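Local coordinates for Alr3699 protein (Nostoc sp., PDB 4XSO) that is of unassigned function but has the two-domain GT-B architecture of glycosyltransferases, at residues M7-G19 with Y32-F46. Numbering follows the deposited sequence.
Sequences MKILFLDQSGKPG and YRDRALVGLFADGAF
Ile9 lays its CD1 over one face of the Tyr32 ring, 4.1 Å from the centroid and only 10° off the ring normal, a CH-pi contact. Its other branch, CG2, covers a face of Phe11, while Phe11 CZ still meets Tyr32 CD2 at 4.2 Å. Phe11 presents an edge to the second segment: CE2 lies 3.7 Å from Ala36 CB, near the ring plane. The torsion accounts for this, since CG anti to the carbonyl carbon (chi1 -67°) swings the ring back toward Ala36; Phe11 CB itself rests beside Val38 CG2. Tyr32 CD1 in turn sits over a face of the Arg35 guanidinium, whose NH1 donates to a lone pair of Met7 O at 2.8 Å and thereby closes the start of the pair.

Strands 9-13 and 36-40 run parallel, their axes 4.6 Å apart at closest approach and 22° from exact alignment, and backbone bonds link them from Ile9 N to Arg35 O through to Phe41 N and Asp13 O. On the reverse face Leu10 CD1 runs alongside Leu37, 4.1 Å from its CB, while Leu12 CD2 packs against the bare Gly39 CA at 4.1 Å. Beyond the strands, Gly16 O accepts from Phe46 N at 2.7 Å, above the carbonyl plane, and Ser15 O lies at the edge of the Phe46 ring. Asp13 OD1 takes Ser15 N in an Asx turn.

The pair belongs to a beta-alpha-beta unit of a Rossmann-like domain: helix 20-29 covers the Phe11 face, meeting it through Leu25, helix 85-95 packs on Leu10 and Leu12, and strand 99-102 continues the parallel sheet beside strand 9-13.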
ATOM      1  N   MET A   7     -25.035   1.648   7.607  1.00 55.00           N
ATOM      2  CA  MET A   7     -23.879   1.233   6.770  1.00 55.43           C
ATOM      3  C   MET A   7     -23.581   2.334   5.742  1.00 51.04           C
ATOM      4  O   MET A   7     -24.352   2.524   4.787  1.00 49.34           O
ATOM      5  CB  MET A   7     -24.161  -0.084   6.030  1.00 54.33           C
ATOM      6  CG  MET A   7     -23.060  -0.487   5.054  1.00 60.15           C
ATOM      7  SD  MET A   7     -23.141  -2.167   4.352  1.00 55.07           S
ATOM      8  CE  MET A   7     -24.048  -3.101   5.603  1.00 67.69           C
ATOM      9  N   LYS A   8     -22.461   3.026   5.936  1.00 43.57           N
ATOM     10  CA  LYS A   8     -21.878   3.915   4.912  1.00 41.02           C
ATOM     11  C   LYS A   8     -20.891   3.169   4.042  1.00 37.77           C
ATOM     12  O   LYS A   8     -19.993   2.439   4.561  1.00 32.86           O
ATOM     13  CB  LYS A   8     -21.179   5.108   5.546  1.00 41.51           C
ATOM     14  CG  LYS A   8     -22.107   5.943   6.422  1.00 47.78           C
ATOM     15  CD  LYS A   8     -21.354   7.085   7.124  1.00 51.00           C
ATOM     16  CE  LYS A   8     -21.179   8.302   6.215  1.00 53.15           C
ATOM     17  NZ  LYS A   8     -20.036   9.206   6.579  1.00 59.41           N
ATOM     18  N   ILE A   9     -21.043   3.337   2.723  1.00 33.03           N
ATOM     19  CA  ILE A   9     -20.174   2.651   1.780  1.00 31.52           C
ATOM     20  C   ILE A   9     -19.236   3.575   1.078  1.00 29.87           C
ATOM     21  O   ILE A   9     -19.688   4.614   0.554  1.00 30.96           O
ATOM     22  CB  ILE A   9     -20.974   1.871   0.716  1.00 30.13           C
ATOM     23  CG1 ILE A   9     -21.975   0.945   1.365  1.00 33.36           C
ATOM     24  CG2 ILE A   9     -20.020   1.140  -0.265  1.00 30.16           C
ATOM     25  CD1 ILE A   9     -22.698   0.023   0.358  1.00 34.84           C
ATOM     26  N   LEU A  10     -17.950   3.188   1.039  1.00 24.59           N
ATOM     27  CA  LEU A  10     -17.028   3.817   0.224  1.00 26.77           C
ATOM     28  C   LEU A  10     -16.782   2.903  -1.006  1.00 28.52           C
ATOM     29  O   LEU A  10     -16.153   1.846  -0.900  1.00 30.09           O
ATOM     30  CB  LEU A  10     -15.716   4.203   1.028  1.00 29.61           C
ATOM     31  CG  LEU A  10     -14.570   4.643   0.077  1.00 28.22           C
ATOM     32  CD1 LEU A  10     -14.879   5.968  -0.570  1.00 29.49           C
ATOM     33  CD2 LEU A  10     -13.195   4.742   0.742  1.00 28.75           C
ATOM     34  N   PHE A  11     -17.278   3.334  -2.144  1.00 25.96           N
ATOM     35  CA  PHE A  11     -17.160   2.638  -3.425  1.00 28.35           C
ATOM     36  C   PHE A  11     -15.909   3.202  -4.004  1.00 34.41           C
ATOM     37  O   PHE A  11     -15.672   4.420  -3.873  1.00 30.42           O
ATOM     38  CB  PHE A  11     -18.327   2.919  -4.390  1.00 27.98           C
ATOM     39  CG  PHE A  11     -19.664   2.364  -3.958  1.00 26.35           C
ATOM     40  CD1 PHE A  11     -20.009   1.034  -4.220  1.00 28.53           C
ATOM     41  CD2 PHE A  11     -20.595   3.177  -3.305  1.00 26.82           C
ATOM     42  CE1 PHE A  11     -21.222   0.522  -3.836  1.00 28.14           C
ATOM     43  CE2 PHE A  11     -21.871   2.680  -3.046  1.00 26.66           C
ATOM     44  CZ  PHE A  11     -22.173   1.360  -3.247  1.00 28.69           C
ATOM     45  N   LEU A  12     -15.126   2.330  -4.634  1.00 31.35           N
ATOM     46  CA  LEU A  12     -13.922   2.725  -5.301  1.00 32.86           C
ATOM     47  C   LEU A  12     -13.862   2.213  -6.710  1.00 33.02           C
ATOM     48  O   LEU A  12     -14.191   1.053  -7.017  1.00 33.28           O
ATOM     49  CB  LEU A  12     -12.690   2.162  -4.546  1.00 31.96           C
ATOM     50  CG  LEU A  12     -12.374   2.695  -3.183  1.00 33.78           C
ATOM     51  CD1 LEU A  12     -11.179   1.905  -2.594  1.00 37.47           C
ATOM     52  CD2 LEU A  12     -12.044   4.182  -3.314  1.00 35.64           C
ATOM     53  N   ASP A  13     -13.407   3.062  -7.616  1.00 31.62           N
ATOM     54  CA  ASP A  13     -13.388   2.661  -9.009  1.00 31.61           C
ATOM     55  C   ASP A  13     -12.258   3.394  -9.748  1.00 37.20           C
ATOM     56  O   ASP A  13     -12.121   4.595  -9.644  1.00 32.71           O
ATOM     57  CB  ASP A  13     -14.760   2.886  -9.639  1.00 33.68           C
ATOM     58  CG  ASP A  13     -14.881   2.298 -11.051  1.00 35.78           C
ATOM     59  OD1 ASP A  13     -14.073   2.682 -11.948  1.00 44.10           O
ATOM     60  OD2 ASP A  13     -15.839   1.508 -11.312  1.00 39.84           O
ATOM     61  N   GLN A  14     -11.441   2.660 -10.510  1.00 36.51           N
ATOM     62  CA  GLN A  14     -10.190   3.257 -10.998  1.00 38.01           C
ATOM     63  C   GLN A  14     -10.414   4.246 -12.140  1.00 34.24           C
ATOM     64  O   GLN A  14      -9.577   5.110 -12.383  1.00 43.19           O
ATOM     65  CB  GLN A  14      -9.191   2.184 -11.472  1.00 34.92           C
ATOM     66  CG  GLN A  14      -9.534   1.627 -12.843  1.00 36.81           C
ATOM     67  CD  GLN A  14      -8.898   0.230 -13.063  1.00 45.14           C
ATOM     68  OE1 GLN A  14      -8.874  -0.615 -12.183  1.00 35.99           O
ATOM     69  NE2 GLN A  14      -8.387   0.009 -14.248  1.00 47.09           N
ATOM     70  N   SER A  15     -11.537   4.147 -12.825  1.00 36.64           N
ATOM     71  CA  SER A  15     -11.744   4.923 -14.042  1.00 41.32           C
ATOM     72  C   SER A  15     -12.581   6.214 -13.940  1.00 42.37           C
ATOM     73  O   SER A  15     -13.619   6.257 -13.277  1.00 40.24           O
ATOM     74  CB  SER A  15     -12.373   4.032 -15.111  1.00 45.23           C
ATOM     75  OG  SER A  15     -12.286   4.658 -16.372  1.00 49.23           O
ATOM     76  N   GLY A  16     -12.113   7.230 -14.671  1.00 41.52           N
ATOM     77  CA  GLY A  16     -12.876   8.431 -15.030  1.00 47.94           C
ATOM     78  C   GLY A  16     -13.872   8.285 -16.191  1.00 45.03           C
ATOM     79  O   GLY A  16     -14.626   9.216 -16.460  1.00 47.36           O
ATOM     80  N   LYS A  17     -13.920   7.114 -16.827  1.00 47.18           N
ATOM     81  CA  LYS A  17     -14.740   6.889 -18.027  1.00 50.35           C
ATOM     82  C   LYS A  17     -15.876   5.909 -17.796  1.00 47.08           C
ATOM     83  O   LYS A  17     -15.700   4.871 -17.123  1.00 49.11           O
ATOM     84  CB  LYS A  17     -13.860   6.344 -19.152  1.00 59.53           C
ATOM     85  CG  LYS A  17     -12.901   7.377 -19.734  1.00 61.32           C
ATOM     86  CD  LYS A  17     -12.073   6.792 -20.875  1.00 60.79           C
ATOM     87  CE  LYS A  17     -10.899   6.003 -20.333  1.00 63.81           C
ATOM     88  NZ  LYS A  17      -9.932   6.899 -19.624  1.00 61.53           N
ATOM     89  N   PRO A  18     -17.053   6.210 -18.346  1.00 47.82           N
ATOM     90  CA  PRO A  18     -18.162   5.314 -18.046  1.00 46.83           C
ATOM     91  C   PRO A  18     -18.166   3.974 -18.834  1.00 48.55           C
ATOM     92  O   PRO A  18     -19.034   3.765 -19.673  1.00 50.34           O
ATOM     93  CB  PRO A  18     -19.387   6.171 -18.386  1.00 47.95           C
ATOM     94  CG  PRO A  18     -18.871   7.136 -19.457  1.00 46.06           C
ATOM     95  CD  PRO A  18     -17.513   7.482 -18.968  1.00 45.99           C
ATOM     96  N   GLY A  19     -17.258   3.054 -18.529  1.00 54.21           N
ATOM     97  CA  GLY A  19     -17.338   1.681 -19.081  1.00 46.69           C
ATOM     98  C   GLY A  19     -18.471   0.859 -18.478  1.00 54.20           C
ATOM     99  O   GLY A  19     -19.281   1.356 -17.677  1.00 50.63           O
ATOM    100  N   TYR A  32     -27.843   3.879  -2.142  1.00 30.87           N
ATOM    101  CA  TYR A  32     -26.985   4.181  -0.954  1.00 32.29           C
ATOM    102  C   TYR A  32     -26.485   5.614  -1.027  1.00 31.66           C
ATOM    103  O   TYR A  32     -25.636   6.031  -0.229  1.00 28.92           O
ATOM    104  CB  TYR A  32     -25.760   3.223  -0.892  1.00 30.94           C
ATOM    105  CG  TYR A  32     -26.205   1.823  -0.791  1.00 31.06           C
ATOM    106  CD1 TYR A  32     -26.639   1.315   0.446  1.00 35.23           C
ATOM    107  CD2 TYR A  32     -26.167   0.975  -1.897  1.00 29.26           C
ATOM    108  CE1 TYR A  32     -27.108   0.014   0.584  1.00 33.96           C
ATOM    109  CE2 TYR A  32     -26.608  -0.340  -1.784  1.00 28.72           C
ATOM    110  CZ  TYR A  32     -27.077  -0.818  -0.549  1.00 35.58           C
ATOM    111  OH  TYR A  32     -27.593  -2.086  -0.456  1.00 35.33           O
ATOM    112  N   ARG A  33     -27.041   6.394  -1.953  1.00 31.42           N
ATOM    113  CA  ARG A  33     -26.461   7.629  -2.245  1.00 34.93           C
ATOM    114  C   ARG A  33     -26.531   8.657  -1.092  1.00 32.62           C
ATOM    115  O   ARG A  33     -25.805   9.625  -1.177  1.00 35.68           O
ATOM    116  CB  ARG A  33     -26.943   8.203  -3.585  1.00 38.08           C
ATOM    117  CG  ARG A  33     -28.281   8.844  -3.535  1.00 37.16           C
ATOM    118  CD  ARG A  33     -28.650   9.325  -4.903  1.00 39.21           C
ATOM    119  NE  ARG A  33     -29.886  10.068  -4.805  1.00 36.39           N
ATOM    120  CZ  ARG A  33     -30.607  10.465  -5.845  1.00 45.60           C
ATOM    121  NH1 ARG A  33     -31.710  11.165  -5.629  1.00 41.93           N
ATOM    122  NH2 ARG A  33     -30.230  10.193  -7.095  1.00 43.94           N
ATOM    123  N   ASP A  34     -27.356   8.459  -0.059  1.00 29.10           N
ATOM    124  CA  ASP A  34     -27.316   9.336   1.122  1.00 33.76           C
ATOM    125  C   ASP A  34     -26.261   8.882   2.151  1.00 35.24           C
ATOM    126  O   ASP A  34     -26.031   9.524   3.165  1.00 33.47           O
ATOM    127  CB  ASP A  34     -28.655   9.351   1.800  1.00 30.71           C
ATOM    128  CG  ASP A  34     -29.192   7.926   2.058  1.00 39.08           C
ATOM    129  OD1 ASP A  34     -28.753   6.887   1.423  1.00 38.56           O
ATOM    130  OD2 ASP A  34     -30.017   7.841   2.934  1.00 42.71           O
ATOM    131  N   ARG A  35     -25.609   7.771   1.882  1.00 33.75           N
ATOM    132  CA  ARG A  35     -24.645   7.232   2.826  1.00 33.33           C
ATOM    133  C   ARG A  35     -23.488   6.536   2.074  1.00 33.16           C
ATOM    134  O   ARG A  35     -22.973   5.466   2.486  1.00 35.16           O
ATOM    135  CB  ARG A  35     -25.358   6.271   3.810  1.00 29.89           C
ATOM    136  CG  ARG A  35     -26.041   5.054   3.158  1.00 34.58           C
ATOM    137  CD  ARG A  35     -26.995   4.389   4.145  1.00 40.26           C
ATOM    138  NE  ARG A  35     -27.921   3.377   3.626  1.00 36.32           N
ATOM    139  CZ  ARG A  35     -27.836   2.055   3.731  1.00 37.51           C
ATOM    140  NH1 ARG A  35     -26.832   1.418   4.295  1.00 45.55           N
ATOM    141  NH2 ARG A  35     -28.769   1.339   3.212  1.00 40.99           N
ATOM    142  N   ALA A  36     -23.110   7.110   0.959  1.00 32.73           N
ATOM    143  CA  ALA A  36     -21.993   6.585   0.195  1.00 34.18           C
ATOM    144  C   ALA A  36     -21.183   7.660  -0.447  1.00 35.66           C
ATOM    145  O   ALA A  36     -21.628   8.783  -0.492  1.00 33.78           O
ATOM    146  CB  ALA A  36     -22.502   5.594  -0.825  1.00 36.79           C
ATOM    147  N   LEU A  37     -19.963   7.298  -0.879  1.00 30.71           N
ATOM    148  CA  LEU A  37     -19.036   8.105  -1.611  1.00 29.45           C
ATOM    149  C   LEU A  37     -18.426   7.206  -2.679  1.00 31.12           C
ATOM    150  O   LEU A  37     -18.000   6.099  -2.366  1.00 29.67           O
ATOM    151  CB  LEU A  37     -17.936   8.628  -0.684  1.00 29.86           C
ATOM    152  CG  LEU A  37     -16.888   9.553  -1.320  1.00 31.65           C
ATOM    153  CD1 LEU A  37     -17.508  10.721  -2.051  1.00 32.22           C
ATOM    154  CD2 LEU A  37     -15.931  10.078  -0.222  1.00 34.00           C
ATOM    155  N   VAL A  38     -18.396   7.644  -3.930  1.00 28.66           N
ATOM    156  CA  VAL A  38     -17.578   6.985  -4.949  1.00 30.53           C
ATOM    157  C   VAL A  38     -16.207   7.703  -5.132  1.00 31.84           C
ATOM    158  O   VAL A  38     -16.116   8.856  -5.530  1.00 32.50           O
ATOM    159  CB  VAL A  38     -18.279   6.889  -6.322  1.00 33.60           C
ATOM    160  CG1 VAL A  38     -17.370   6.129  -7.304  1.00 34.15           C
ATOM    161  CG2 VAL A  38     -19.591   6.165  -6.218  1.00 31.91           C
ATOM    162  N   GLY A  39     -15.155   7.009  -4.779  1.00 29.43           N
ATOM    163  CA  GLY A  39     -13.795   7.478  -4.961  1.00 31.92           C
ATOM    164  C   GLY A  39     -13.311   6.977  -6.328  1.00 33.80           C
ATOM    165  O   GLY A  39     -13.305   5.756  -6.625  1.00 32.44           O
ATOM    166  N   LEU A  40     -12.987   7.915  -7.193  1.00 31.87           N
ATOM    167  CA  LEU A  40     -12.371   7.587  -8.451  1.00 35.29           C
ATOM    168  C   LEU A  40     -10.849   7.849  -8.429  1.00 31.95           C
ATOM    169  O   LEU A  40     -10.378   8.730  -7.746  1.00 34.63           O
ATOM    170  CB  LEU A  40     -12.987   8.435  -9.561  1.00 34.78           C
ATOM    171  CG  LEU A  40     -14.491   8.317  -9.808  1.00 34.80           C
ATOM    172  CD1 LEU A  40     -14.892   9.270 -10.941  1.00 37.05           C
ATOM    173  CD2 LEU A  40     -14.864   6.883 -10.129  1.00 31.07           C
ATOM    174  N   PHE A  41     -10.114   7.106  -9.226  1.00 32.09           N
ATOM    175  CA  PHE A  41      -8.680   7.370  -9.348  1.00 38.74           C
ATOM    176  C   PHE A  41      -8.323   8.291 -10.529  1.00 39.64           C
ATOM    177  O   PHE A  41      -7.195   8.684 -10.665  1.00 45.07           O
ATOM    178  CB  PHE A  41      -7.901   6.048  -9.438  1.00 39.02           C
ATOM    179  CG  PHE A  41      -8.014   5.162  -8.212  1.00 36.64           C
ATOM    180  CD1 PHE A  41      -8.569   5.611  -7.017  1.00 36.83           C
ATOM    181  CD2 PHE A  41      -7.496   3.869  -8.251  1.00 37.46           C
ATOM    182  CE1 PHE A  41      -8.640   4.775  -5.910  1.00 37.60           C
ATOM    183  CE2 PHE A  41      -7.571   3.043  -7.160  1.00 36.84           C
ATOM    184  CZ  PHE A  41      -8.144   3.486  -5.992  1.00 41.36           C
ATOM    185  N   ALA A  42      -9.287   8.601 -11.377  1.00 45.00           N
ATOM    186  CA  ALA A  42      -9.097   9.550 -12.489  1.00 48.58           C
ATOM    187  C   ALA A  42     -10.380  10.361 -12.604  1.00 46.80           C
ATOM    188  O   ALA A  42     -11.478   9.814 -12.414  1.00 44.46           O
ATOM    189  CB  ALA A  42      -8.866   8.813 -13.810  1.00 44.72           C
ATOM    190  N   ASP A  43     -10.224  11.646 -12.948  1.00 50.63           N
ATOM    191  CA  ASP A  43     -11.321  12.508 -13.363  1.00 46.69           C
ATOM    192  C   ASP A  43     -11.720  12.154 -14.783  1.00 46.31           C
ATOM    193  O   ASP A  43     -10.962  11.512 -15.489  1.00 47.67           O
ATOM    194  CB  ASP A  43     -10.919  13.992 -13.295  1.00 50.51           C
ATOM    195  CG  ASP A  43     -12.129  14.927 -13.134  1.00 48.26           C
ATOM    196  OD1 ASP A  43     -13.294  14.487 -13.239  1.00 49.81           O
ATOM    197  OD2 ASP A  43     -11.899  16.098 -12.851  1.00 54.46           O
ATOM    198  N   GLY A  44     -12.932  12.542 -15.168  1.00 43.29           N
ATOM    199  CA  GLY A  44     -13.491  12.213 -16.469  1.00 46.24           C
ATOM    200  C   GLY A  44     -14.997  12.357 -16.515  1.00 42.37           C
ATOM    201  O   GLY A  44     -15.607  12.898 -15.585  1.00 41.77           O
ATOM    202  N   ALA A  45     -15.595  11.837 -17.589  1.00 40.80           N
ATOM    203  CA  ALA A  45     -17.038  11.849 -17.787  1.00 44.60           C
ATOM    204  C   ALA A  45     -17.825  11.054 -16.742  1.00 45.96           C
ATOM    205  O   ALA A  45     -19.022  11.284 -16.569  1.00 41.25           O
ATOM    206  CB  ALA A  45     -17.361  11.306 -19.160  1.00 49.93           C
ATOM    207  N   PHE A  46     -17.172  10.122 -16.049  1.00 39.08           N
ATOM    208  CA  PHE A  46     -17.888   9.269 -15.118  1.00 37.65           C
ATOM    209  C   PHE A  46     -18.266  10.049 -13.853  1.00 34.14           C
ATOM    210  O   PHE A  46     -19.294   9.794 -13.251  1.00 38.82           O
ATOM    211  CB  PHE A  46     -17.065   8.032 -14.791  1.00 37.25           C
ATOM    212  CG  PHE A  46     -17.771   7.055 -13.900  1.00 37.05           C
ATOM    213  CD1 PHE A  46     -19.135   6.854 -13.989  1.00 38.55           C
ATOM    214  CD2 PHE A  46     -17.071   6.345 -12.939  1.00 38.51           C
ATOM    215  CE1 PHE A  46     -19.774   5.976 -13.148  1.00 35.10           C
ATOM    216  CE2 PHE A  46     -17.720   5.467 -12.086  1.00 40.34           C
ATOM    217  CZ  PHE A  46     -19.081   5.285 -12.192  1.00 36.37           C
TER